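Local coordinates for ABC transporter periplasmic peptide-binding protein (Pseudoalteromonas, PDB 4QFL) that binds dipeptides such as Ala-Phe in the periplasm, probably delivering them to an ABC transporter for uptake, at residues 29-34 with 261-266; 37-42 with 216-221; 57-62 with 526-531. All coordinates share one frame; numbering follows the deposited sequence.

Contact 1 of 3, residues 29-34 with 261-266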
ATOM      1  N   GLN A  29      -6.357 -26.856  14.347  1.00 41.94           N
ATOM      2  CA  GLN A  29      -5.645 -26.885  13.070  1.00 41.23           C
ATOM      3  C   GLN A  29      -4.999 -25.538  12.726  1.00 37.14           C
ATOM      4  O   GLN A  29      -5.272 -24.506  13.359  1.00 32.24           O
ATOM      5  CB  GLN A  29      -6.561 -27.349  11.921  1.00 41.32           C
ATOM      6  CG  GLN A  29      -6.306 -28.784  11.436  1.00 40.84           C
ATOM      7  CD  GLN A  29      -4.875 -28.996  10.966  1.00 43.40           C
ATOM      8  OE1 GLN A  29      -4.303 -28.143  10.287  1.00 43.99           O
ATOM      9  NE2 GLN A  29      -4.286 -30.134  11.333  1.00 46.62           N
ATOM     10  N   GLY A  30      -4.137 -25.566  11.715  1.00 30.98           N
ATOM     11  CA  GLY A  30      -3.414 -24.386  11.307  1.00 28.00           C
ATOM     12  C   GLY A  30      -3.779 -23.970   9.906  1.00 25.49           C
ATOM     13  O   GLY A  30      -4.522 -24.654   9.218  1.00 26.04           O
ATOM     14  N   LEU A  31      -3.262 -22.823   9.496  1.00 21.09           N
ATOM     15  CA  LEU A  31      -3.443 -22.335   8.150  1.00 22.57           C
ATOM     16  C   LEU A  31      -2.065 -22.005   7.624  1.00 18.91           C
ATOM     17  O   LEU A  31      -1.243 -21.481   8.354  1.00 20.11           O
ATOM     18  CB  LEU A  31      -4.340 -21.096   8.145  1.00 20.76           C
ATOM     19  CG  LEU A  31      -4.713 -20.506   6.781  1.00 24.10           C
ATOM     20  CD1 LEU A  31      -5.940 -19.644   6.893  1.00 21.91           C
ATOM     21  CD2 LEU A  31      -3.567 -19.699   6.189  1.00 20.73           C
ATOM     22  N   VAL A  32      -1.812 -22.359   6.368  1.00 18.98           N
ATOM     23  CA  VAL A  32      -0.576 -22.000   5.677  1.00 19.37           C
ATOM     24  C   VAL A  32      -0.865 -21.077   4.482  1.00 18.62           C
ATOM     25  O   VAL A  32      -1.584 -21.437   3.552  1.00 19.57           O
ATOM     26  CB  VAL A  32       0.195 -23.237   5.203  1.00 19.13           C
ATOM     27  CG1 VAL A  32       1.466 -22.816   4.484  1.00 18.97           C
ATOM     28  CG2 VAL A  32       0.520 -24.136   6.386  1.00 20.09           C
ATOM     29  N   TYR A  33      -0.299 -19.877   4.548  1.00 18.52           N
ATOM     30  CA  TYR A  33      -0.519 -18.811   3.586  1.00 16.99           C
ATOM     31  C   TYR A  33       0.744 -18.671   2.740  1.00 17.05           C
ATOM     32  O   TYR A  33       1.837 -18.471   3.271  1.00 18.17           O
ATOM     33  CB  TYR A  33      -0.791 -17.519   4.363  1.00 16.69           C
ATOM     34  CG  TYR A  33      -1.110 -16.283   3.547  1.00 20.19           C
ATOM     35  CD1 TYR A  33      -0.101 -15.568   2.897  1.00 20.69           C
ATOM     36  CD2 TYR A  33      -2.412 -15.801   3.460  1.00 19.06           C
ATOM     37  CE1 TYR A  33      -0.388 -14.420   2.166  1.00 19.48           C
ATOM     38  CE2 TYR A  33      -2.707 -14.659   2.735  1.00 18.64           C
ATOM     39  CZ  TYR A  33      -1.694 -13.970   2.094  1.00 20.60           C
ATOM     40  OH  TYR A  33      -1.982 -12.830   1.371  1.00 25.43           O
ATOM     41  N   CYS A  34       0.595 -18.796   1.423  1.00 18.32           N
ATOM     42  CA  CYS A  34       1.716 -18.626   0.490  1.00 20.00           C
ATOM     43  C   CYS A  34       1.884 -17.164   0.146  1.00 19.55           C
ATOM     44  O   CYS A  34       1.077 -16.608  -0.602  1.00 18.18           O
ATOM     45  CB  CYS A  34       1.492 -19.398  -0.811  1.00 20.52           C
ATOM     46  SG  CYS A  34       2.382 -20.983  -0.932  1.00 32.05           S
ATOM     47  N   GLU A 261       0.302 -27.877  -0.096  1.00 19.68           N
ATOM     48  CA  GLU A 261       1.342 -27.405   0.798  1.00 22.55           C
ATOM     49  C   GLU A 261       0.925 -26.052   1.356  1.00 21.06           C
ATOM     50  O   GLU A 261       1.336 -25.665   2.448  1.00 21.04           O
ATOM     51  CB  GLU A 261       2.674 -27.279   0.065  1.00 23.60           C
ATOM     52  CG  GLU A 261       3.295 -28.602  -0.360  1.00 26.99           C
ATOM     53  CD  GLU A 261       4.776 -28.469  -0.705  1.00 35.25           C
ATOM     54  OE1 GLU A 261       5.375 -27.421  -0.381  1.00 35.03           O
ATOM     55  OE2 GLU A 261       5.349 -29.415  -1.297  1.00 47.91           O
ATOM     56  N   CYS A 262       0.107 -25.343   0.587  1.00 19.52           N
ATOM     57  CA  CYS A 262      -0.443 -24.055   0.985  1.00 20.04           C
ATOM     58  C   CYS A 262      -1.953 -24.103   0.975  1.00 21.38           C
ATOM     59  O   CYS A 262      -2.541 -24.705   0.085  1.00 22.44           O
ATOM     60  CB  CYS A 262       0.011 -22.954   0.025  1.00 21.76           C
ATOM     61  SG  CYS A 262       1.551 -22.164   0.517  1.00 31.32           S
ATOM     62  N   ASP A 263      -2.575 -23.445   1.950  1.00 21.58           N
ATOM     63  CA  ASP A 263      -4.029 -23.368   2.039  1.00 17.87           C
ATOM     64  C   ASP A 263      -4.561 -22.098   1.396  1.00 18.74           C
ATOM     65  O   ASP A 263      -5.696 -22.059   0.943  1.00 18.35           O
ATOM     66  CB  ASP A 263      -4.462 -23.406   3.495  1.00 19.94           C
ATOM     67  CG  ASP A 263      -3.927 -24.612   4.212  1.00 22.28           C
ATOM     68  OD1 ASP A 263      -4.145 -25.734   3.710  1.00 22.97           O
ATOM     69  OD2 ASP A 263      -3.269 -24.443   5.256  1.00 23.33           O
ATOM     70  N   VAL A 264      -3.734 -21.062   1.377  1.00 17.59           N
ATOM     71  CA  VAL A 264      -4.090 -19.805   0.744  1.00 18.64           C
ATOM     72  C   VAL A 264      -2.916 -19.287  -0.076  1.00 17.29           C
ATOM     73  O   VAL A 264      -1.770 -19.341   0.363  1.00 18.96           O
ATOM     74  CB  VAL A 264      -4.480 -18.727   1.768  1.00 17.00           C
ATOM     75  CG1 VAL A 264      -4.909 -17.457   1.048  1.00 18.76           C
ATOM     76  CG2 VAL A 264      -5.585 -19.218   2.686  1.00 15.37           C
ATOM     77  N   THR A 265      -3.220 -18.782  -1.265  1.00 16.76           N
ATOM     78  CA  THR A 265      -2.213 -18.289  -2.190  1.00 18.42           C
ATOM     79  C   THR A 265      -2.428 -16.831  -2.545  1.00 17.95           C
ATOM     80  O   THR A 265      -3.424 -16.462  -3.146  1.00 16.87           O
ATOM     81  CB  THR A 265      -2.178 -19.115  -3.483  1.00 19.70           C
ATOM     82  OG1 THR A 265      -1.416 -20.301  -3.254  1.00 25.11           O
ATOM     83  CG2 THR A 265      -1.517 -18.333  -4.589  1.00 21.03           C
ATOM     84  N   ALA A 266      -1.471 -16.008  -2.150  1.00 19.18           N
ATOM     85  CA  ALA A 266      -1.494 -14.591  -2.459  1.00 19.70           C
ATOM     86  C   ALA A 266      -1.273 -14.379  -3.941  1.00 17.20           C
ATOM     87  O   ALA A 266      -0.470 -15.074  -4.567  1.00 19.70           O
ATOM     88  CB  ALA A 266      -0.411 -13.868  -1.662  1.00 18.68           C
TER

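Contact 2 of 3, residues 37-42 with 216-221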
ATOM      1  N   ALA A  37       6.389 -12.318  -0.805  1.00 18.26           N
ATOM      2  CA  ALA A  37       7.654 -11.685  -0.444  1.00 16.10           C
ATOM      3  C   ALA A  37       7.936 -11.732   1.044  1.00 17.52           C
ATOM      4  O   ALA A  37       7.046 -11.924   1.856  1.00 20.75           O
ATOM      5  CB  ALA A  37       7.706 -10.252  -0.936  1.00 16.84           C
ATOM      6  N   ASN A  38       9.204 -11.556   1.368  1.00 17.26           N
ATOM      7  CA  ASN A  38       9.679 -11.468   2.731  1.00 18.62           C
ATOM      8  C   ASN A  38       9.165 -10.163   3.366  1.00 18.67           C
ATOM      9  O   ASN A  38       9.133  -9.125   2.702  1.00 19.54           O
ATOM     10  CB  ASN A  38      11.209 -11.506   2.636  1.00 21.17           C
ATOM     11  CG  ASN A  38      11.891 -11.627   3.967  1.00 23.29           C
ATOM     12  OD1 ASN A  38      12.679 -10.762   4.334  1.00 27.93           O
ATOM     13  ND2 ASN A  38      11.623 -12.709   4.689  1.00 23.95           N
ATOM     14  N   PRO A  39       8.733 -10.202   4.642  1.00 17.17           N
ATOM     15  CA  PRO A  39       8.342  -8.934   5.276  1.00 18.38           C
ATOM     16  C   PRO A  39       9.579  -8.132   5.647  1.00 19.07           C
ATOM     17  O   PRO A  39      10.561  -8.720   6.095  1.00 18.70           O
ATOM     18  CB  PRO A  39       7.627  -9.387   6.553  1.00 17.65           C
ATOM     19  CG  PRO A  39       8.306 -10.681   6.903  1.00 18.96           C
ATOM     20  CD  PRO A  39       8.651 -11.335   5.583  1.00 20.27           C
ATOM     21  N   VAL A  40       9.531  -6.816   5.470  1.00 19.11           N
ATOM     22  CA  VAL A  40      10.699  -5.961   5.712  1.00 18.54           C
ATOM     23  C   VAL A  40      10.841  -5.596   7.182  1.00 17.59           C
ATOM     24  O   VAL A  40      11.865  -5.083   7.614  1.00 18.84           O
ATOM     25  CB  VAL A  40      10.648  -4.661   4.882  1.00 18.07           C
ATOM     26  CG1 VAL A  40      10.725  -4.971   3.401  1.00 18.46           C
ATOM     27  CG2 VAL A  40       9.399  -3.874   5.201  1.00 18.17           C
ATOM     28  N   SER A  41       9.798  -5.869   7.949  1.00 18.34           N
ATOM     29  CA  SER A  41       9.764  -5.504   9.349  1.00 21.00           C
ATOM     30  C   SER A  41       8.543  -6.164   9.964  1.00 17.29           C
ATOM     31  O   SER A  41       7.697  -6.700   9.250  1.00 18.68           O
ATOM     32  CB  SER A  41       9.662  -3.984   9.474  1.00 16.62           C
ATOM     33  OG  SER A  41       9.749  -3.567  10.822  1.00 21.21           O
ATOM     34  N   PHE A  42       8.446  -6.132  11.284  1.00 17.61           N
ATOM     35  CA  PHE A  42       7.211  -6.540  11.928  1.00 18.96           C
ATOM     36  C   PHE A  42       6.434  -5.355  12.498  1.00 18.66           C
ATOM     37  O   PHE A  42       5.472  -5.523  13.246  1.00 18.58           O
ATOM     38  CB  PHE A  42       7.469  -7.656  12.938  1.00 18.51           C
ATOM     39  CG  PHE A  42       7.713  -8.967  12.280  1.00 18.97           C
ATOM     40  CD1 PHE A  42       8.985  -9.339  11.911  1.00 19.64           C
ATOM     41  CD2 PHE A  42       6.655  -9.780  11.934  1.00 18.50           C
ATOM     42  CE1 PHE A  42       9.199 -10.538  11.255  1.00 22.66           C
ATOM     43  CE2 PHE A  42       6.872 -10.969  11.286  1.00 17.20           C
ATOM     44  CZ  PHE A  42       8.140 -11.345  10.949  1.00 16.82           C
ATOM     45  N   LYS A 216       5.591 -15.781  16.902  1.00 23.18           N
ATOM     46  CA  LYS A 216       6.309 -16.961  17.391  1.00 22.69           C
ATOM     47  C   LYS A 216       7.713 -17.077  16.780  1.00 23.19           C
ATOM     48  O   LYS A 216       8.706 -17.161  17.501  1.00 24.97           O
ATOM     49  CB  LYS A 216       5.497 -18.231  17.120  1.00 23.22           C
ATOM     50  CG  LYS A 216       6.149 -19.513  17.590  1.00 29.32           C
ATOM     51  CD  LYS A 216       6.272 -19.557  19.103  1.00 27.51           C
ATOM     52  CE  LYS A 216       7.124 -20.746  19.565  1.00 34.11           C
ATOM     53  NZ  LYS A 216       6.527 -22.066  19.199  1.00 34.51           N
ATOM     54  N   GLU A 217       7.798 -17.041  15.451  1.00 23.67           N
ATOM     55  CA  GLU A 217       9.024 -17.414  14.762  1.00 24.76           C
ATOM     56  C   GLU A 217       9.147 -16.777  13.377  1.00 22.48           C
ATOM     57  O   GLU A 217       8.154 -16.509  12.711  1.00 20.10           O
ATOM     58  CB  GLU A 217       9.049 -18.939  14.632  1.00 28.28           C
ATOM     59  CG  GLU A 217      10.325 -19.542  14.088  1.00 30.76           C
ATOM     60  CD  GLU A 217      10.190 -21.039  13.873  1.00 35.09           C
ATOM     61  OE1 GLU A 217       9.329 -21.656  14.537  1.00 41.37           O
ATOM     62  OE2 GLU A 217      10.929 -21.598  13.036  1.00 41.25           O
ATOM     63  N   TYR A 218      10.382 -16.560  12.948  1.00 21.85           N
ATOM     64  CA  TYR A 218      10.658 -16.030  11.622  1.00 24.61           C
ATOM     65  C   TYR A 218      11.988 -16.572  11.079  1.00 26.00           C
ATOM     66  O   TYR A 218      13.041 -16.366  11.679  1.00 27.51           O
ATOM     67  CB  TYR A 218      10.661 -14.499  11.672  1.00 25.50           C
ATOM     68  CG  TYR A 218      11.156 -13.784  10.423  1.00 26.10           C
ATOM     69  CD1 TYR A 218      10.659 -14.098   9.157  1.00 22.65           C
ATOM     70  CD2 TYR A 218      12.108 -12.771  10.522  1.00 26.14           C
ATOM     71  CE1 TYR A 218      11.107 -13.425   8.027  1.00 25.24           C
ATOM     72  CE2 TYR A 218      12.561 -12.101   9.402  1.00 25.97           C
ATOM     73  CZ  TYR A 218      12.059 -12.427   8.163  1.00 22.80           C
ATOM     74  OH  TYR A 218      12.528 -11.739   7.077  1.00 27.44           O
ATOM     75  N   ARG A 219      11.931 -17.294   9.962  1.00 25.36           N
ATOM     76  CA  ARG A 219      13.140 -17.704   9.255  1.00 26.07           C
ATOM     77  C   ARG A 219      13.264 -16.801   8.046  1.00 25.44           C
ATOM     78  O   ARG A 219      12.418 -16.857   7.151  1.00 23.37           O
ATOM     79  CB  ARG A 219      13.033 -19.144   8.763  1.00 27.92           C
ATOM     80  CG  ARG A 219      12.575 -20.149   9.794  1.00 33.92           C
ATOM     81  CD  ARG A 219      13.416 -21.423   9.701  1.00 41.20           C
ATOM     82  NE  ARG A 219      13.746 -21.787   8.320  1.00 44.66           N
ATOM     83  CZ  ARG A 219      14.821 -22.492   7.967  1.00 48.18           C
ATOM     84  NH1 ARG A 219      15.681 -22.905   8.893  1.00 50.15           N
ATOM     85  NH2 ARG A 219      15.042 -22.784   6.689  1.00 44.73           N
ATOM     86  N   ARG A 220      14.301 -15.973   7.999  1.00 26.31           N
ATOM     87  CA  ARG A 220      14.372 -14.992   6.924  1.00 26.59           C
ATOM     88  C   ARG A 220      14.279 -15.634   5.534  1.00 26.13           C
ATOM     89  O   ARG A 220      15.047 -16.536   5.192  1.00 26.34           O
ATOM     90  CB  ARG A 220      15.578 -14.052   7.059  1.00 29.20           C
ATOM     91  CG  ARG A 220      16.912 -14.728   7.235  1.00 36.14           C
ATOM     92  CD  ARG A 220      18.043 -13.773   6.850  1.00 43.36           C
ATOM     93  NE  ARG A 220      18.248 -12.682   7.808  1.00 49.68           N
ATOM     94  CZ  ARG A 220      19.341 -12.537   8.561  1.00 51.58           C
ATOM     95  NH1 ARG A 220      20.333 -13.411   8.475  1.00 54.86           N
ATOM     96  NH2 ARG A 220      19.446 -11.515   9.401  1.00 52.01           N
ATOM     97  N   ASP A 221      13.292 -15.169   4.772  1.00 24.01           N
ATOM     98  CA  ASP A 221      13.048 -15.597   3.401  1.00 24.32           C
ATOM     99  C   ASP A 221      12.362 -16.949   3.323  1.00 24.93           C
ATOM    100  O   ASP A 221      12.023 -17.410   2.237  1.00 26.96           O
ATOM    101  CB  ASP A 221      14.341 -15.582   2.583  1.00 23.85           C
ATOM    102  CG  ASP A 221      14.873 -14.174   2.371  1.00 26.59           C
ATOM    103  OD1 ASP A 221      14.106 -13.310   1.880  1.00 25.34           O
ATOM    104  OD2 ASP A 221      16.049 -13.923   2.710  1.00 26.46           O
TER

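Contact 3 of 3, residues 57-62 with 526-531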
ATOM      1  N   ALA A  57      -0.081  -6.725   9.650  1.00 16.88           N
ATOM      2  CA  ALA A  57      -0.927  -5.645  10.158  1.00 15.01           C
ATOM      3  C   ALA A  57      -2.202  -6.097  10.868  1.00 17.45           C
ATOM      4  O   ALA A  57      -2.395  -5.821  12.051  1.00 17.46           O
ATOM      5  CB  ALA A  57      -1.265  -4.685   9.035  1.00 17.11           C
ATOM      6  N   ASN A  58      -3.073  -6.797  10.143  1.00 18.57           N
ATOM      7  CA  ASN A  58      -4.341  -7.236  10.707  1.00 18.99           C
ATOM      8  C   ASN A  58      -4.184  -8.431  11.618  1.00 18.55           C
ATOM      9  O   ASN A  58      -5.108  -8.763  12.356  1.00 20.89           O
ATOM     10  CB  ASN A  58      -5.352  -7.580   9.608  1.00 17.23           C
ATOM     11  CG  ASN A  58      -5.825  -6.370   8.860  1.00 20.35           C
ATOM     12  OD1 ASN A  58      -5.692  -6.285   7.637  1.00 24.77           O
ATOM     13  ND2 ASN A  58      -6.376  -5.419   9.585  1.00 17.36           N
ATOM     14  N   GLN A  59      -3.028  -9.081  11.565  1.00 15.58           N
ATOM     15  CA  GLN A  59      -2.815 -10.293  12.344  1.00 16.81           C
ATOM     16  C   GLN A  59      -2.264 -10.017  13.742  1.00 17.92           C
ATOM     17  O   GLN A  59      -2.745 -10.571  14.720  1.00 19.38           O
ATOM     18  CB  GLN A  59      -1.916 -11.268  11.589  1.00 17.93           C
ATOM     19  CG  GLN A  59      -2.613 -12.015  10.452  1.00 18.33           C
ATOM     20  CD  GLN A  59      -3.143 -11.100   9.371  1.00 17.22           C
ATOM     21  OE1 GLN A  59      -2.377 -10.430   8.673  1.00 18.28           O
ATOM     22  NE2 GLN A  59      -4.459 -11.065   9.221  1.00 15.83           N
ATOM     23  N   LEU A  60      -1.259  -9.157  13.840  1.00 16.98           N
ATOM     24  CA  LEU A  60      -0.612  -8.917  15.124  1.00 16.57           C
ATOM     25  C   LEU A  60      -1.159  -7.718  15.858  1.00 17.69           C
ATOM     26  O   LEU A  60      -0.931  -7.576  17.054  1.00 18.10           O
ATOM     27  CB  LEU A  60       0.888  -8.719  14.935  1.00 16.87           C
ATOM     28  CG  LEU A  60       1.687  -9.896  14.406  1.00 18.37           C
ATOM     29  CD1 LEU A  60       3.063  -9.418  14.030  1.00 18.92           C
ATOM     30  CD2 LEU A  60       1.765 -10.980  15.461  1.00 17.90           C
ATOM     31  N   TYR A  61      -1.857  -6.840  15.143  1.00 15.92           N
ATOM     32  CA  TYR A  61      -2.202  -5.522  15.681  1.00 18.03           C
ATOM     33  C   TYR A  61      -3.675  -5.134  15.536  1.00 17.97           C
ATOM     34  O   TYR A  61      -4.433  -5.797  14.838  1.00 17.76           O
ATOM     35  CB  TYR A  61      -1.369  -4.442  14.985  1.00 17.34           C
ATOM     36  CG  TYR A  61       0.121  -4.563  15.157  1.00 18.20           C
ATOM     37  CD1 TYR A  61       0.731  -4.221  16.359  1.00 17.16           C
ATOM     38  CD2 TYR A  61       0.933  -4.995  14.104  1.00 19.06           C
ATOM     39  CE1 TYR A  61       2.117  -4.320  16.518  1.00 19.25           C
ATOM     40  CE2 TYR A  61       2.318  -5.098  14.254  1.00 18.38           C
ATOM     41  CZ  TYR A  61       2.900  -4.755  15.463  1.00 16.93           C
ATOM     42  OH  TYR A  61       4.263  -4.863  15.616  1.00 18.09           O
ATOM     43  N   ASP A  62      -4.061  -4.046  16.203  1.00 13.99           N
ATOM     44  CA  ASP A  62      -5.317  -3.358  15.923  1.00 19.37           C
ATOM     45  C   ASP A  62      -5.041  -1.875  15.771  1.00 18.26           C
ATOM     46  O   ASP A  62      -4.066  -1.367  16.312  1.00 17.25           O
ATOM     47  CB  ASP A  62      -6.326  -3.530  17.061  1.00 17.73           C
ATOM     48  CG  ASP A  62      -6.679  -4.980  17.333  1.00 18.09           C
ATOM     49  OD1 ASP A  62      -7.465  -5.557  16.557  1.00 18.95           O
ATOM     50  OD2 ASP A  62      -6.201  -5.526  18.349  1.00 20.10           O
ATOM     51  N   ALA A 526      -5.123  -3.843   3.451  1.00 19.75           N
ATOM     52  CA  ALA A 526      -4.441  -5.128   3.482  1.00 21.00           C
ATOM     53  C   ALA A 526      -5.379  -6.300   3.741  1.00 20.37           C
ATOM     54  O   ALA A 526      -6.486  -6.135   4.245  1.00 18.82           O
ATOM     55  CB  ALA A 526      -3.350  -5.105   4.525  1.00 20.39           C
ATOM     56  N   ILE A 527      -4.910  -7.487   3.375  1.00 21.39           N
ATOM     57  CA  ILE A 527      -5.599  -8.739   3.644  1.00 20.33           C
ATOM     58  C   ILE A 527      -5.713  -8.953   5.154  1.00 21.34           C
ATOM     59  O   ILE A 527      -4.839  -8.528   5.903  1.00 18.83           O
ATOM     60  CB  ILE A 527      -4.818  -9.910   3.005  1.00 19.89           C
ATOM     61  CG1 ILE A 527      -5.258 -10.114   1.552  1.00 26.09           C
ATOM     62  CG2 ILE A 527      -4.986 -11.172   3.808  1.00 22.37           C
ATOM     63  CD1 ILE A 527      -4.114 -10.441   0.585  1.00 26.17           C
ATOM     64  N   SER A 528      -6.793  -9.594   5.603  1.00 21.22           N
ATOM     65  CA  SER A 528      -6.918  -9.950   7.019  1.00 19.17           C
ATOM     66  C   SER A 528      -7.303 -11.401   7.207  1.00 20.33           C
ATOM     67  O   SER A 528      -8.218 -11.896   6.551  1.00 20.19           O
ATOM     68  CB  SER A 528      -7.925  -9.054   7.740  1.00 20.41           C
ATOM     69  OG  SER A 528      -8.154  -9.512   9.063  1.00 19.78           O
ATOM     70  N   LEU A 529      -6.587 -12.074   8.104  1.00 19.56           N
ATOM     71  CA  LEU A 529      -6.899 -13.449   8.485  1.00 20.01           C
ATOM     72  C   LEU A 529      -7.456 -13.495   9.900  1.00 17.12           C
ATOM     73  O   LEU A 529      -7.511 -14.550  10.515  1.00 19.33           O
ATOM     74  CB  LEU A 529      -5.658 -14.336   8.393  1.00 20.36           C
ATOM     75  CG  LEU A 529      -4.919 -14.423   7.053  1.00 19.46           C
ATOM     76  CD1 LEU A 529      -3.740 -15.379   7.164  1.00 21.64           C
ATOM     77  CD2 LEU A 529      -5.836 -14.839   5.915  1.00 21.95           C
ATOM     78  N   ALA A 530      -7.863 -12.337  10.405  1.00 20.11           N
ATOM     79  CA  ALA A 530      -8.412 -12.215  11.750  1.00 20.48           C
ATOM     80  C   ALA A 530      -9.589 -13.154  12.009  1.00 22.75           C
ATOM     81  O   ALA A 530      -9.748 -13.661  13.121  1.00 24.66           O
ATOM     82  CB  ALA A 530      -8.824 -10.772  12.026  1.00 19.15           C
ATOM     83  N   ASN A 531     -10.419 -13.373  10.992  1.00 22.85           N
ATOM     84  CA  ASN A 531     -11.598 -14.229  11.142  1.00 24.74           C
ATOM     85  C   ASN A 531     -11.503 -15.549  10.394  1.00 21.29           C
ATOM     86  O   ASN A 531     -12.485 -16.282  10.275  1.00 21.37           O
ATOM     87  CB  ASN A 531     -12.862 -13.492  10.705  1.00 25.17           C
ATOM     88  CG  ASN A 531     -13.242 -12.387  11.652  1.00 29.02           C
ATOM     89  OD1 ASN A 531     -13.778 -12.635  12.740  1.00 33.51           O
ATOM     90  ND2 ASN A 531     -12.966 -11.153  11.253  1.00 29.43           N
TER
HETATM   91  O   HOH W   1      -2.597  -7.490   7.287  1.00 15.63           O

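Contact 1 of 3, residues 29-34 with 261-266
Strand 30-34 and the short strand 264-266 run parallel, 4.7 Å apart and only 21° off alignment, with Tyr-33 paired to Val-264 and Cys-34 to Thr-265. Cys-34 N donates a hydrogen bond to Val-264 O at 2.6 Å, and Ala-266 N reaches Cys-34 O at 3.0 Å. Val-32 O is gripped twice, by Val-264 N and, at 2.8 Å, by Asp-263 N. Because Asp-263 swings its carboxylate back beside its own backbone N (chi1 -55°), OD2 also accepts from Val-32 N, on its anti side and 2.8 Å away, so one aspartate serves both polar backbone atoms of the valine. On the face carrying Cys-34, its SG is joined to Cys-262 SG at 2.0 Å, with a disulfide torsion of 82°, close to the relaxed right angle; Val-32 CG1 lies beside the same Cys-262 sulfur. On the other face Val-264 CG1 packs 3.8 Å from CD2 of the Tyr-33 ring, while Ala-266 CB sits 3.6 Å from Tyr-33 OH. Strand 30-35 thus runs between two parallel neighbours, 241-246 and 264-266, which helix 250-258 connects: parallel strand-and-helix architecture characteristic of a periplasmic binding protein lobe, here fastened by a disulfide.

Contact 2 of 3, residues 37-42 with 216-221
Aromatic packing between Phe-42 and Tyr-218 carries the inner part of this contact. The two rings form a T-shaped pair, centroids 5.2 Å apart and planes at 73°, in which the edge of Phe-42 is directed at a face of Tyr-218 and its CE1 comes within 3.7 Å of Tyr-218 CD2. The opposite face of the tyrosine is covered by the backbone two residues on, Arg-220 N lying over the ring centre. With CG opposite its backbone N (chi1 170°), Tyr-218 extends from strand 213-219 to the loop. Apolar contact follows where Pro-39 CD approaches Tyr-218 CE1 at 4.0 Å. Polar groups gather farther out: the Asn-38 amide stands at the edge of the tyrosine ring, its plane turned 22° from it and its CG 3.2 Å from Tyr-218 OH, while Asp-221 curls back to bring OD1 3.5 Å from Asn-38 CB. A leucine in place of Tyr-218 would probably leave the Phe-42 edge without an aromatic face and the Asn-38 amide without its hydroxyl neighbour. Phe-42 also meets Tyr-215 edge-to-face. The loop between strand 30-35 and helix 50-60 is thus packed on the end of strand 213-219 by a buried aromatic edge, with amide and carboxylate toward the exposed side.

Contact 3 of 3, residues 57-62 with 526-531
Asn-58 lays its CB against the side chain of Ser-528, 3.4 Å from Ser-528 OG and 3.5 Å from Ser-528 CB, near the C-terminal end of helix 50-60. Its CG, turned beside the backbone N (chi1 -69°), carries the amide onward past the serine toward the backbone of Ala-526 and Ile-527. Asn-58 CG lies 3.8 Å from Ile-527 O. One helix position later, Gln-59 approaches the same loop by another route. Its chain bends at the second torsion (chi2 61°), folding the amide over to the backbone of Leu-529, where Gln-59 CD comes 3.8 Å from Leu-529 N. Both amides thus address main-chain atoms, and two neighbouring polar side chains of the last helical turn meet the loop.

A water joins the two backbones: it accepts from Asn-58 N at 3.0 Å and donates to Ile-527 O at 2.8 Å, bridging them where they do not bond directly. The loop is shaped from within by an ST turn, Ser-528 OG accepting from Ala-530 N at 3.1 Å with a nearly straight N-H (161°). The same oxygen that touches Asn-58 CB therefore helps fix the turn.

Ile-527 N also donates to Asp-54 OD1, one helical turn before Asn-58, and Leu-529 O receives the hydroxyl of Tyr-213. Helix and loop share strand 241-246 as a common floor, Gln-59 from one and Leu-529 from the other packing on Leu-242 and Tyr-244.

Helix 50-60 begins at Gly-50, a residue of the dipeptide pocket, so the contact ties the far end of that helix to the loop before the C-terminal strand 533-534. Two amide side chains and one water meet the loop's peptide groups, and the join between these segments is probably more polar than apolar, with a water between backbone N and O.

How the contacts relate
The three contacts form a chain of touching elements near the dipeptide site, without lining it. Contacts 1 and 3 meet through Tyr-33, whose OH lies 3.3 Å from Ile-527 CD1 and whose ring also packs on Leu-529. Contacts 2 and 3 are joined by a probable hydrogen bond of 2.7 Å between Phe-42 O and Tyr-61 OH. Residues 29-34 and 37-42 almost adjoin in sequence, and the chain then passes through Thr-48 and Thr-49 of the ligand pocket and enters the helix of contact 3 at Gly-50, also of the pocket. Contact 3 comes nearest, the Ala-526 side chain being about 7 Å from the bound alanine; the side chains of Ala-266 and Pro-39 stand about 11 and 12 Å from the bound phenylalanine.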